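Local atomic coordinates of YARHG domain-containing protein (Legionella pneumophila subsp. pneumophila, PDB entry 4G2A), a protein that is of unknown function but combines a beta-rich domain with a helical YARHG domain and is a putative nutrient-binding protein. Residues 152-165 against 225-238. Residues are numbered along the deposited sequence; the frame is centred on the assembly and turned at random.
Sequences MGYHWVRYVLKTGA and PQADLSLCLFTGIS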
loop_
_atom_site.group_PDB
_atom_site.type_symbol
_atom_site.label_atom_id
_atom_site.label_comp_id
_atom_site.label_asym_id
_atom_site.label_seq_id
_atom_site.Cartn_x
_atom_site.Cartn_y
_atom_site.Cartn_z
HETATM N N MSE A 152 1.565 -8.818 -11.525
HETATM C CA MSE A 152 0.622 -8.118 -12.405
HETATM C C MSE A 152 1.018 -6.648 -12.506
HETATM O O MSE A 152 0.460 -5.899 -13.312
HETATM C CB MSE A 152 -0.820 -8.254 -11.875
HETATM C CG MSE A 152 -1.249 -9.696 -11.597
HETATM SE SE MSE A 152 -1.603 -10.730 -13.209
HETATM C CE MSE A 152 0.116 -11.421 -13.581
ATOM N N GLY A 153 1.976 -6.253 -11.666
ATOM C CA GLY A 153 2.475 -4.890 -11.582
ATOM C C GLY A 153 1.765 -4.032 -10.576
ATOM O O GLY A 153 1.956 -2.816 -10.562
ATOM N N TYR A 154 0.952 -4.643 -9.729
ATOM C CA TYR A 154 0.206 -3.887 -8.725
ATOM C C TYR A 154 1.034 -3.577 -7.492
ATOM O O TYR A 154 1.961 -4.306 -7.175
ATOM C CB TYR A 154 -1.027 -4.671 -8.268
ATOM C CG TYR A 154 -1.973 -5.150 -9.343
ATOM C CD1 TYR A 154 -2.088 -4.471 -10.556
ATOM C CD2 TYR A 154 -2.832 -6.222 -9.110
ATOM C CE1 TYR A 154 -3.016 -4.864 -11.519
ATOM C CE2 TYR A 154 -3.754 -6.630 -10.069
ATOM C CZ TYR A 154 -3.849 -5.941 -11.271
ATOM O OH TYR A 154 -4.760 -6.345 -12.226
ATOM N N HIS A 155 0.673 -2.499 -6.796
ATOM C CA HIS A 155 1.184 -2.081 -5.486
ATOM C C HIS A 155 -0.030 -2.129 -4.572
ATOM O O HIS A 155 -1.111 -1.670 -4.956
ATOM C CB HIS A 155 1.827 -0.690 -5.530
ATOM C CG HIS A 155 3.321 -0.689 -5.695
ATOM N ND1 HIS A 155 3.914 -0.686 -6.956
ATOM C CD2 HIS A 155 4.295 -0.589 -4.757
ATOM C CE1 HIS A 155 5.222 -0.635 -6.740
ATOM N NE2 HIS A 155 5.503 -0.587 -5.437
ATOM N N TRP A 156 0.094 -2.806 -3.446
ATOM C CA TRP A 156 -1.011 -2.961 -2.505
ATOM C C TRP A 156 -0.728 -2.236 -1.200
ATOM O O TRP A 156 0.341 -2.391 -0.612
ATOM C CB TRP A 156 -1.270 -4.442 -2.215
ATOM C CG TRP A 156 -1.892 -5.192 -3.351
ATOM C CD1 TRP A 156 -1.251 -5.965 -4.271
ATOM C CD2 TRP A 156 -3.296 -5.305 -3.638
ATOM N NE1 TRP A 156 -2.159 -6.519 -5.137
ATOM C CE2 TRP A 156 -3.424 -6.129 -4.776
ATOM C CE3 TRP A 156 -4.462 -4.766 -3.051
ATOM C CZ2 TRP A 156 -4.673 -6.447 -5.339
ATOM C CZ3 TRP A 156 -5.697 -5.086 -3.603
ATOM C CH2 TRP A 156 -5.794 -5.900 -4.748
ATOM N N VAL A 157 -1.687 -1.444 -0.750
ATOM C CA VAL A 157 -1.608 -0.749 0.534
ATOM C C VAL A 157 -2.842 -1.242 1.273
ATOM O O VAL A 157 -3.932 -1.271 0.703
ATOM C CB VAL A 157 -1.418 0.801 0.458
ATOM C CG1 VAL A 157 -2.203 1.415 -0.688
ATOM C CG2 VAL A 157 -1.741 1.491 1.777
ATOM N N ARG A 158 -2.625 -1.822 2.455
ATOM C CA ARG A 158 -3.706 -2.442 3.207
ATOM C C ARG A 158 -3.686 -2.017 4.655
ATOM O O ARG A 158 -2.654 -1.617 5.186
ATOM C CB ARG A 158 -3.635 -3.987 3.124
ATOM C CG ARG A 158 -3.149 -4.585 1.812
ATOM C CD ARG A 158 -3.045 -6.073 1.969
ATOM N NE ARG A 158 -2.160 -6.729 1.001
ATOM C CZ ARG A 158 -2.554 -7.208 -0.178
ATOM N NH1 ARG A 158 -3.815 -7.060 -0.577
ATOM N NH2 ARG A 158 -1.696 -7.845 -0.962
ATOM N N TYR A 159 -4.847 -2.135 5.294
ATOM C CA TYR A 159 -5.080 -1.839 6.705
ATOM C C TYR A 159 -6.287 -2.643 7.180
ATOM O O TYR A 159 -7.359 -2.497 6.598
ATOM C CB TYR A 159 -5.285 -0.338 6.924
ATOM C CG TYR A 159 -5.087 0.097 8.358
ATOM C CD1 TYR A 159 -6.122 0.005 9.283
ATOM C CD2 TYR A 159 -3.850 0.561 8.801
ATOM C CE1 TYR A 159 -5.940 0.381 10.607
ATOM C CE2 TYR A 159 -3.663 0.959 10.123
ATOM C CZ TYR A 159 -4.718 0.883 11.019
ATOM O OH TYR A 159 -4.554 1.278 12.325
ATOM N N VAL A 160 -6.106 -3.501 8.221
ATOM C CA VAL A 160 -7.181 -4.330 8.776
ATOM C C VAL A 160 -8.085 -3.471 9.690
ATOM O O VAL A 160 -7.630 -2.925 10.694
ATOM C CB VAL A 160 -6.667 -5.598 9.491
ATOM C CG1 VAL A 160 -7.820 -6.385 10.121
ATOM C CG2 VAL A 160 -5.864 -6.482 8.530
ATOM N N LEU A 161 -9.376 -3.378 9.310
ATOM C CA LEU A 161 -10.408 -2.593 9.970
ATOM C C LEU A 161 -11.560 -3.455 10.491
ATOM O O LEU A 161 -12.252 -3.008 11.401
ATOM C CB LEU A 161 -10.962 -1.547 8.979
ATOM C CG LEU A 161 -10.014 -0.380 8.597
ATOM C CD1 LEU A 161 -10.541 0.390 7.379
ATOM C CD2 LEU A 161 -9.794 0.567 9.756
ATOM N N LYS A 162 -11.776 -4.668 9.923
ATOM C CA LYS A 162 -12.875 -5.571 10.293
ATOM C C LYS A 162 -12.825 -6.007 11.778
ATOM O O LYS A 162 -13.856 -6.347 12.363
ATOM C CB LYS A 162 -12.889 -6.823 9.395
ATOM C CG LYS A 162 -13.378 -6.569 7.970
ATOM C CD LYS A 162 -13.714 -7.882 7.250
ATOM C CE LYS A 162 -13.643 -7.772 5.740
ATOM N NZ LYS A 162 -13.911 -9.078 5.052
ATOM N N THR A 163 -11.614 -6.015 12.353
ATOM C CA THR A 163 -11.306 -6.405 13.722
ATOM C C THR A 163 -11.863 -5.392 14.701
ATOM O O THR A 163 -12.018 -5.715 15.875
ATOM C CB THR A 163 -9.803 -6.601 13.894
ATOM O OG1 THR A 163 -9.111 -5.447 13.399
ATOM C CG2 THR A 163 -9.298 -7.865 13.207
ATOM N N GLY A 164 -12.238 -4.211 14.203
ATOM C CA GLY A 164 -12.899 -3.183 15.000
ATOM C C GLY A 164 -14.167 -3.678 15.681
ATOM O O GLY A 164 -14.595 -3.106 16.686
ATOM N N ALA A 165 -14.738 -4.797 15.159
ATOM C CA ALA A 165 -15.901 -5.534 15.668
ATOM C C ALA A 165 -15.605 -6.198 17.031
ATOM O O ALA A 165 -16.530 -6.673 17.679
ATOM C CB ALA A 165 -16.316 -6.602 14.661
ATOM N N PRO A 225 -17.304 -1.283 10.629
ATOM C CA PRO A 225 -16.260 -1.841 9.752
ATOM C C PRO A 225 -16.614 -3.234 9.218
ATOM O O PRO A 225 -16.432 -4.256 9.901
ATOM C CB PRO A 225 -15.024 -1.835 10.644
ATOM C CG PRO A 225 -15.570 -1.992 12.032
ATOM C CD PRO A 225 -16.885 -1.294 12.050
ATOM N N GLN A 226 -17.163 -3.243 7.989
ATOM C CA GLN A 226 -17.587 -4.422 7.238
ATOM C C GLN A 226 -16.523 -4.818 6.206
ATOM O O GLN A 226 -16.567 -5.930 5.674
ATOM C CB GLN A 226 -18.937 -4.152 6.544
ATOM C CG GLN A 226 -19.803 -5.405 6.316
ATOM C CD GLN A 226 -20.304 -6.018 7.607
ATOM O OE1 GLN A 226 -21.266 -5.541 8.221
ATOM N NE2 GLN A 226 -19.651 -7.084 8.054
ATOM N N ALA A 227 -15.563 -3.909 5.928
ATOM C CA ALA A 227 -14.459 -4.157 4.988
ATOM C C ALA A 227 -13.162 -3.517 5.464
ATOM O O ALA A 227 -13.176 -2.513 6.173
ATOM C CB ALA A 227 -14.808 -3.639 3.600
ATOM N N ASP A 228 -12.048 -4.099 5.068
ATOM C CA ASP A 228 -10.729 -3.562 5.390
ATOM C C ASP A 228 -10.335 -2.472 4.404
ATOM O O ASP A 228 -11.011 -2.243 3.381
ATOM C CB ASP A 228 -9.685 -4.686 5.347
ATOM C CG ASP A 228 -9.826 -5.733 6.436
ATOM O OD1 ASP A 228 -10.177 -5.363 7.586
ATOM O OD2 ASP A 228 -9.529 -6.910 6.160
ATOM N N LEU A 229 -9.230 -1.807 4.688
ATOM C CA LEU A 229 -8.692 -0.906 3.692
ATOM C C LEU A 229 -7.939 -1.780 2.692
ATOM O O LEU A 229 -7.061 -2.571 3.063
ATOM C CB LEU A 229 -7.796 0.202 4.278
ATOM C CG LEU A 229 -6.901 0.929 3.261
ATOM C CD1 LEU A 229 -7.722 1.752 2.327
ATOM C CD2 LEU A 229 -5.929 1.796 3.938
ATOM N N SER A 230 -8.362 -1.701 1.446
ATOM C CA SER A 230 -7.767 -2.430 0.344
ATOM C C SER A 230 -7.626 -1.464 -0.800
ATOM O O SER A 230 -8.623 -1.022 -1.372
ATOM C CB SER A 230 -8.618 -3.640 -0.032
ATOM O OG SER A 230 -8.000 -4.363 -1.083
ATOM N N LEU A 231 -6.392 -1.056 -1.076
ATOM C CA LEU A 231 -6.128 -0.109 -2.144
ATOM C C LEU A 231 -5.005 -0.624 -3.030
ATOM O O LEU A 231 -3.865 -0.814 -2.599
ATOM C CB LEU A 231 -5.826 1.287 -1.563
ATOM C CG LEU A 231 -5.671 2.454 -2.532
ATOM C CD1 LEU A 231 -6.971 2.746 -3.271
ATOM C CD2 LEU A 231 -5.219 3.695 -1.791
ATOM N N CYS A 232 -5.375 -0.891 -4.266
ATOM C CA CYS A 232 -4.511 -1.380 -5.323
ATOM C C CYS A 232 -4.122 -0.205 -6.255
ATOM O O CYS A 232 -5.002 0.459 -6.827
ATOM C CB CYS A 232 -5.222 -2.493 -6.079
ATOM S SG CYS A 232 -4.165 -3.369 -7.239
ATOM N N LEU A 233 -2.812 0.062 -6.376
ATOM C CA LEU A 233 -2.288 1.199 -7.151
ATOM C C LEU A 233 -1.287 0.833 -8.210
ATOM O O LEU A 233 -0.532 -0.134 -8.059
ATOM C CB LEU A 233 -1.584 2.208 -6.219
ATOM C CG LEU A 233 -2.395 2.890 -5.123
ATOM C CD1 LEU A 233 -1.481 3.720 -4.230
ATOM C CD2 LEU A 233 -3.500 3.744 -5.704
ATOM N N PHE A 234 -1.222 1.669 -9.255
ATOM C CA PHE A 234 -0.197 1.571 -10.278
ATOM C C PHE A 234 0.755 2.723 -10.065
ATOM O O PHE A 234 0.312 3.851 -9.914
ATOM C CB PHE A 234 -0.772 1.598 -11.722
ATOM C CG PHE A 234 -1.058 0.256 -12.350
ATOM C CD1 PHE A 234 -0.040 -0.671 -12.549
ATOM C CD2 PHE A 234 -2.335 -0.060 -12.795
ATOM C CE1 PHE A 234 -0.308 -1.913 -13.121
ATOM C CE2 PHE A 234 -2.606 -1.301 -13.370
ATOM C CZ PHE A 234 -1.589 -2.219 -13.531
ATOM N N THR A 235 2.046 2.443 -10.040
ATOM C CA THR A 235 3.098 3.451 -9.976
ATOM C C THR A 235 3.599 3.593 -11.407
ATOM O O THR A 235 3.256 2.755 -12.247
ATOM C CB THR A 235 4.184 3.040 -8.986
ATOM O OG1 THR A 235 4.645 1.751 -9.364
ATOM C CG2 THR A 235 3.711 3.042 -7.544
ATOM N N GLY A 236 4.373 4.637 -11.687
ATOM C CA GLY A 236 4.875 4.930 -13.029
ATOM C C GLY A 236 5.609 3.810 -13.744
ATOM O O GLY A 236 5.124 3.297 -14.759
ATOM N N ILE A 237 6.787 3.429 -13.229
ATOM C CA ILE A 237 7.651 2.402 -13.825
ATOM C C ILE A 237 6.912 1.047 -13.862
ATOM O O ILE A 237 6.982 0.370 -14.883
ATOM C CB ILE A 237 9.023 2.301 -13.074
ATOM C CG1 ILE A 237 9.719 3.683 -12.898
ATOM C CG2 ILE A 237 9.937 1.249 -13.683
ATOM C CD1 ILE A 237 10.973 3.962 -13.643
ATOM N N SER A 238 6.202 0.661 -12.767
ATOM C CA SER A 238 5.480 -0.616 -12.720
ATOM C C SER A 238 4.379 -0.688 -13.789
ATOM O O SER A 238 4.150 -1.767 -14.334
ATOM C CB SER A 238 4.880 -0.867 -11.338
ATOM O OG SER A 238 5.878 -0.934 -10.335
HETATM O O HOH W 1 2.178 -0.528 -9.301
HETATM O O HOH W 2 -5.833 -5.518 0.240
HETATM O O HOH W 3 -10.983 -9.848 6.140
#
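Between H155 and L233 a pair of backbone hydrogen bonds opens an antiparallel pairing within the larger beta-sheet region, where strand 229-235 runs beside 155-160 before the chain turns into helix 236-250. V157 and L231, then Y159 and L229, form the other hydrogen-bonded pairs; W156-C232 and R158-S230 are the non-hydrogen-bonded ones.

On the face of W156 and R158, aromatic and sulfur contacts dominate. SG of C232, disulfide-bonded to C188, lies over one face of the W156 indole, 3.8 Å from the centroid of its six-membered ring, with CB of C232 over the same ring. The same sulfur approaches Y154 obliquely, SG to CG 3.5 Å. C232 reaches both rings because SG is anti to the backbone N (chi1 -171°). Against the opposite indole face lies NH1 of R158, and D150 holds W156 NE1. Y154, whose OH bonds to D192, turns its edge to the face of F234, the planes at 75°.

On the other face, that of H155, V157 and Y159, apolar contacts join V157 CG1 to L231 CB and Y159 CB to L229 CB, with W218 and Y216 of strand 215-220 packing on the leucines.

Two waters bridge the segments. One donates to G153 O and L233 O, accepts from T235 N, and meets H155 ND1 at the ring edge, while T235 CG2 covers a face of that imidazole. A second joins R158 NH1 to S230 OG.

Just past the end of strand 155-160 and before 229-235 begins, D228 OD1 takes two backbone N-H groups: L161 N on its anti side, 34° out of the carboxylate plane, and K162 N at 2.9 Å, nearly in line with the CG-OD1 bond.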